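Local coordinates for protein aldehyde dehydrogenase (PDB 4H7N) that probably oxidises aldehydes to carboxylic acids with NAD+ as the electron acceptor, as expected of a member of the aldehyde dehydrogenase family, at residues Glu311-Asp323 and Val360-Val372. Sequence-based numbering, arbitrary orientation.
Sequences EKQAGIINDHILD and VMTEETFGPIMPV
The H320 imidazole has T365 OG1 at its edge, 2.9 Å from ND1 in a hydrogen bond, and E363 O and D319 OD2 are edge neighbours too. On one face I316 CG2 rests 3.8 Å above the plane, nearer the ring's margin than its centre. CG anti to the carbonyl carbon (chi1 -75°) turns the ring toward T365. The amide of Q313 is inclined 51° to the F366 ring and touches that residue at CB, while NE2 donates to T365 O (2.9 Å) from 50° above the carbonyl plane, a bent bond. NE2 also donates to a water that in turn hydrogen-bonds E364 O. Were Q313 an alanine, T365 O and this water would probably both lose their donor, with a gap beside F366 CB. Further along, I317 CD1 packs 3.7 Å from G367 CA, and I317 CG2 meets I369 CD1 at 4.3 Å. A second water ties H320 O and D323 OD2 to V360 N. E270 accepts from the amides of T365 and F366; G235 N bonds E364 OE2, whose side chain lies about 9 Å from that of E232, the predicted active-site residue. Two direct hydrogen bonds, two water bridges and an apolar patch around I317 thus dock helix 311-326 on a loop near the probable active site.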
loop_
_atom_site.group_PDB
_atom_site.type_symbol
_atom_site.label_atom_id
_atom_site.label_comp_id
_atom_site.label_asym_id
_atom_site.label_seq_id
_atom_site.Cartn_x
_atom_site.Cartn_y
_atom_site.Cartn_z
ATOM N N GLU A 311 -14.792 -29.730 3.077
ATOM C CA GLU A 311 -14.875 -30.844 2.110
ATOM C C GLU A 311 -14.137 -30.594 0.810
ATOM O O GLU A 311 -13.550 -31.524 0.244
ATOM C CB GLU A 311 -16.313 -31.169 1.686
ATOM C CG GLU A 311 -17.039 -32.034 2.646
ATOM C CD GLU A 311 -18.102 -32.887 1.964
ATOM O OE1 GLU A 311 -19.047 -32.312 1.456
ATOM O OE2 GLU A 311 -17.952 -34.121 1.944
ATOM N N LYS A 312 -14.224 -29.377 0.290
ATOM C CA LYS A 312 -13.557 -29.080 -0.975
ATOM C C LYS A 312 -12.032 -29.264 -0.802
ATOM O O LYS A 312 -11.345 -29.783 -1.675
ATOM C CB LYS A 312 -13.967 -27.693 -1.418
ATOM C CG LYS A 312 -13.192 -27.089 -2.557
ATOM C CD LYS A 312 -13.239 -25.565 -2.410
ATOM C CE LYS A 312 -12.058 -24.828 -3.042
ATOM N NZ LYS A 312 -12.470 -24.392 -4.402
ATOM N N GLN A 313 -11.492 -28.929 0.361
ATOM C CA GLN A 313 -10.065 -29.125 0.554
ATOM C C GLN A 313 -9.692 -30.617 0.612
ATOM O O GLN A 313 -8.642 -31.034 0.109
ATOM C CB GLN A 313 -9.559 -28.415 1.794
ATOM C CG GLN A 313 -8.070 -28.227 1.712
ATOM C CD GLN A 313 -7.748 -27.166 0.664
ATOM O OE1 GLN A 313 -8.476 -26.181 0.553
ATOM N NE2 GLN A 313 -6.704 -27.389 -0.141
ATOM N N ALA A 314 -10.561 -31.428 1.188
ATOM C CA ALA A 314 -10.375 -32.867 1.148
ATOM C C ALA A 314 -10.269 -33.373 -0.285
ATOM O O ALA A 314 -9.412 -34.209 -0.569
ATOM C CB ALA A 314 -11.494 -33.571 1.886
ATOM N N GLY A 315 -11.130 -32.853 -1.176
ATOM C CA GLY A 315 -11.071 -33.203 -2.577
ATOM C C GLY A 315 -9.749 -32.793 -3.209
ATOM O O GLY A 315 -9.182 -33.547 -3.967
ATOM N N ILE A 316 -9.263 -31.588 -2.905
ATOM C CA ILE A 316 -8.001 -31.125 -3.462
ATOM C C ILE A 316 -6.821 -31.984 -3.000
ATOM O O ILE A 316 -5.952 -32.367 -3.805
ATOM C CB ILE A 316 -7.737 -29.664 -3.051
ATOM C CG1 ILE A 316 -8.704 -28.721 -3.822
ATOM C CG2 ILE A 316 -6.285 -29.307 -3.296
ATOM C CD1 ILE A 316 -8.729 -27.276 -3.306
ATOM N N ILE A 317 -6.760 -32.254 -1.694
ATOM C CA ILE A 317 -5.660 -33.068 -1.140
ATOM C C ILE A 317 -5.680 -34.458 -1.801
ATOM O O ILE A 317 -4.648 -34.983 -2.231
ATOM C CB ILE A 317 -5.772 -33.207 0.376
ATOM C CG1 ILE A 317 -5.637 -31.855 1.048
ATOM C CG2 ILE A 317 -4.712 -34.180 0.928
ATOM C CD1 ILE A 317 -6.077 -31.819 2.493
ATOM N N ASN A 318 -6.867 -35.046 -1.896
ATOM C CA ASN A 318 -7.011 -36.355 -2.534
ATOM C C ASN A 318 -6.491 -36.338 -3.990
ATOM O O ASN A 318 -5.726 -37.202 -4.419
ATOM C CB ASN A 318 -8.462 -36.812 -2.459
ATOM C CG ASN A 318 -8.649 -38.206 -3.018
ATOM O OD1 ASN A 318 -8.109 -39.183 -2.492
ATOM N ND2 ASN A 318 -9.333 -38.285 -4.128
ATOM N N ASP A 319 -6.822 -35.273 -4.691
ATOM C CA ASP A 319 -6.387 -35.101 -6.064
ATOM C C ASP A 319 -4.864 -34.954 -6.183
ATOM O O ASP A 319 -4.262 -35.526 -7.080
ATOM C CB ASP A 319 -7.117 -33.908 -6.642
ATOM C CG ASP A 319 -6.676 -33.581 -8.023
ATOM O OD1 ASP A 319 -6.907 -34.443 -8.876
ATOM O OD2 ASP A 319 -6.109 -32.480 -8.259
ATOM N N HIS A 320 -4.236 -34.259 -5.234
ATOM C CA HIS A 320 -2.778 -34.082 -5.238
ATOM C C HIS A 320 -2.067 -35.397 -5.016
ATOM O O HIS A 320 -1.043 -35.677 -5.648
ATOM C CB HIS A 320 -2.336 -33.011 -4.199
ATOM C CG HIS A 320 -2.631 -31.611 -4.641
ATOM N ND1 HIS A 320 -1.948 -30.507 -4.168
ATOM C CD2 HIS A 320 -3.508 -31.149 -5.568
ATOM C CE1 HIS A 320 -2.399 -29.428 -4.785
ATOM N NE2 HIS A 320 -3.349 -29.789 -5.630
ATOM N N ILE A 321 -2.604 -36.208 -4.103
ATOM C CA ILE A 321 -2.024 -37.519 -3.809
ATOM C C ILE A 321 -2.162 -38.431 -5.037
ATOM O O ILE A 321 -1.188 -39.038 -5.493
ATOM C CB ILE A 321 -2.691 -38.189 -2.569
ATOM C CG1 ILE A 321 -2.434 -37.405 -1.319
ATOM C CG2 ILE A 321 -2.156 -39.597 -2.338
ATOM C CD1 ILE A 321 -3.272 -37.856 -0.154
ATOM N N LEU A 322 -3.354 -38.498 -5.606
ATOM C CA LEU A 322 -3.538 -39.289 -6.844
ATOM C C LEU A 322 -2.702 -38.826 -8.033
ATOM O O LEU A 322 -2.073 -39.649 -8.724
ATOM C CB LEU A 322 -5.005 -39.317 -7.254
ATOM C CG LEU A 322 -5.937 -40.055 -6.288
ATOM C CD1 LEU A 322 -7.385 -39.834 -6.716
ATOM C CD2 LEU A 322 -5.656 -41.547 -6.183
ATOM N N ASP A 323 -2.673 -37.520 -8.284
ATOM C CA ASP A 323 -1.828 -36.980 -9.386
ATOM C C ASP A 323 -0.360 -37.394 -9.151
ATOM O O ASP A 323 0.342 -37.816 -10.078
ATOM C CB ASP A 323 -1.968 -35.449 -9.450
ATOM C CG ASP A 323 -0.920 -34.795 -10.335
ATOM O OD1 ASP A 323 -1.077 -34.815 -11.580
ATOM O OD2 ASP A 323 0.063 -34.232 -9.805
ATOM N N VAL A 360 1.240 -31.610 -6.287
ATOM C CA VAL A 360 1.616 -31.537 -4.877
ATOM C C VAL A 360 2.891 -30.698 -4.640
ATOM O O VAL A 360 3.162 -30.275 -3.528
ATOM C CB VAL A 360 1.738 -32.972 -4.293
ATOM C CG1 VAL A 360 3.070 -33.601 -4.663
ATOM C CG2 VAL A 360 1.531 -32.958 -2.792
HETATM N N MSE A 361 3.691 -30.502 -5.680
HETATM C CA MSE A 361 4.884 -29.662 -5.611
HETATM C C MSE A 361 4.717 -28.266 -6.179
HETATM O O MSE A 361 5.647 -27.447 -6.106
HETATM C CB MSE A 361 6.036 -30.466 -6.230
HETATM C CG MSE A 361 6.368 -31.521 -5.167
HETATM SE SE MSE A 361 8.224 -32.068 -5.307
HETATM C CE MSE A 361 8.842 -30.761 -3.973
ATOM N N THR A 362 3.552 -27.957 -6.739
ATOM C CA THR A 362 3.379 -26.673 -7.372
ATOM C C THR A 362 2.133 -25.922 -6.881
ATOM O O THR A 362 2.250 -24.761 -6.575
ATOM C CB THR A 362 3.310 -26.795 -8.886
ATOM O OG1 THR A 362 2.205 -27.617 -9.232
ATOM C CG2 THR A 362 4.600 -27.382 -9.433
ATOM N N GLU A 363 0.971 -26.560 -6.790
ATOM C CA GLU A 363 -0.249 -25.883 -6.342
ATOM C C GLU A 363 -0.400 -26.060 -4.832
ATOM O O GLU A 363 0.002 -27.077 -4.302
ATOM C CB GLU A 363 -1.475 -26.429 -7.073
ATOM C CG GLU A 363 -1.383 -26.213 -8.590
ATOM C CD GLU A 363 -2.426 -26.986 -9.392
ATOM O OE1 GLU A 363 -3.436 -27.452 -8.829
ATOM O OE2 GLU A 363 -2.222 -27.133 -10.618
ATOM N N GLU A 364 -0.983 -25.069 -4.163
ATOM C CA GLU A 364 -1.183 -25.112 -2.731
ATOM C C GLU A 364 -1.978 -26.378 -2.394
ATOM O O GLU A 364 -3.022 -26.639 -2.988
ATOM C CB GLU A 364 -1.903 -23.836 -2.213
ATOM C CG GLU A 364 -1.990 -23.731 -0.674
ATOM C CD GLU A 364 -2.309 -22.297 -0.145
ATOM O OE1 GLU A 364 -3.246 -21.684 -0.730
ATOM O OE2 GLU A 364 -1.626 -21.792 0.834
ATOM N N THR A 365 -1.475 -27.145 -1.447
ATOM C CA THR A 365 -2.129 -28.395 -1.020
ATOM C C THR A 365 -3.009 -28.180 0.230
ATOM O O THR A 365 -4.139 -28.673 0.303
ATOM C CB THR A 365 -1.028 -29.448 -0.792
ATOM O OG1 THR A 365 -0.289 -29.624 -2.013
ATOM C CG2 THR A 365 -1.599 -30.803 -0.398
ATOM N N PHE A 366 -2.496 -27.418 1.212
ATOM C CA PHE A 366 -3.240 -27.167 2.443
ATOM C C PHE A 366 -3.593 -28.500 3.124
ATOM O O PHE A 366 -4.698 -28.664 3.649
ATOM C CB PHE A 366 -4.515 -26.368 2.116
ATOM C CG PHE A 366 -4.645 -25.085 2.859
ATOM C CD1 PHE A 366 -3.707 -24.074 2.690
ATOM C CD2 PHE A 366 -5.698 -24.880 3.758
ATOM C CE1 PHE A 366 -3.809 -22.857 3.363
ATOM C CE2 PHE A 366 -5.801 -23.656 4.441
ATOM C CZ PHE A 366 -4.873 -22.654 4.231
ATOM N N GLY A 367 -2.651 -29.446 3.100
ATOM C CA GLY A 367 -2.811 -30.758 3.732
ATOM C C GLY A 367 -1.522 -31.219 4.391
ATOM O O GLY A 367 -0.495 -30.527 4.323
ATOM N N PRO A 368 -1.539 -32.411 5.030
ATOM C CA PRO A 368 -0.384 -32.798 5.843
ATOM C C PRO A 368 0.607 -33.634 5.022
ATOM O O PRO A 368 0.997 -34.741 5.417
ATOM C CB PRO A 368 -1.028 -33.625 6.951
ATOM C CG PRO A 368 -2.146 -34.341 6.253
ATOM C CD PRO A 368 -2.645 -33.366 5.184
ATOM N N ILE A 369 1.017 -33.088 3.896
ATOM C CA ILE A 369 1.805 -33.837 2.915
ATOM C C ILE A 369 3.243 -33.344 2.888
ATOM O O ILE A 369 3.481 -32.151 2.888
ATOM C CB ILE A 369 1.248 -33.665 1.505
ATOM C CG1 ILE A 369 -0.252 -33.901 1.499
ATOM C CG2 ILE A 369 1.915 -34.645 0.553
ATOM C CD1 ILE A 369 -0.698 -35.202 2.146
HETATM N N MSE A 370 4.187 -34.284 2.839
HETATM C CA MSE A 370 5.598 -33.972 2.911
HETATM C C MSE A 370 6.241 -34.651 1.728
HETATM O O MSE A 370 6.649 -35.819 1.836
HETATM C CB MSE A 370 6.148 -34.499 4.224
HETATM C CG MSE A 370 5.708 -33.641 5.398
HETATM SE SE MSE A 370 6.106 -34.452 7.139
HETATM C CE MSE A 370 4.738 -35.842 7.192
ATOM N N PRO A 371 6.268 -33.986 0.576
ATOM C CA PRO A 371 7.048 -34.489 -0.560
ATOM C C PRO A 371 8.509 -34.088 -0.421
ATOM O O PRO A 371 8.813 -32.892 -0.272
ATOM C CB PRO A 371 6.399 -33.778 -1.772
ATOM C CG PRO A 371 5.773 -32.538 -1.214
ATOM C CD PRO A 371 5.665 -32.677 0.285
ATOM N N VAL A 372 9.406 -35.053 -0.516
ATOM C CA VAL A 372 10.822 -34.833 -0.279
ATOM C C VAL A 372 11.665 -35.122 -1.506
ATOM O O VAL A 372 11.635 -36.210 -1.994
ATOM C CB VAL A 372 11.305 -35.735 0.879
ATOM C CG1 VAL A 372 12.724 -35.380 1.274
ATOM C CG2 VAL A 372 10.386 -35.530 2.076
HETATM O O HOH W 1 -5.394 -25.738 -1.961
HETATM O O HOH W 2 0.649 -34.215 -7.210
#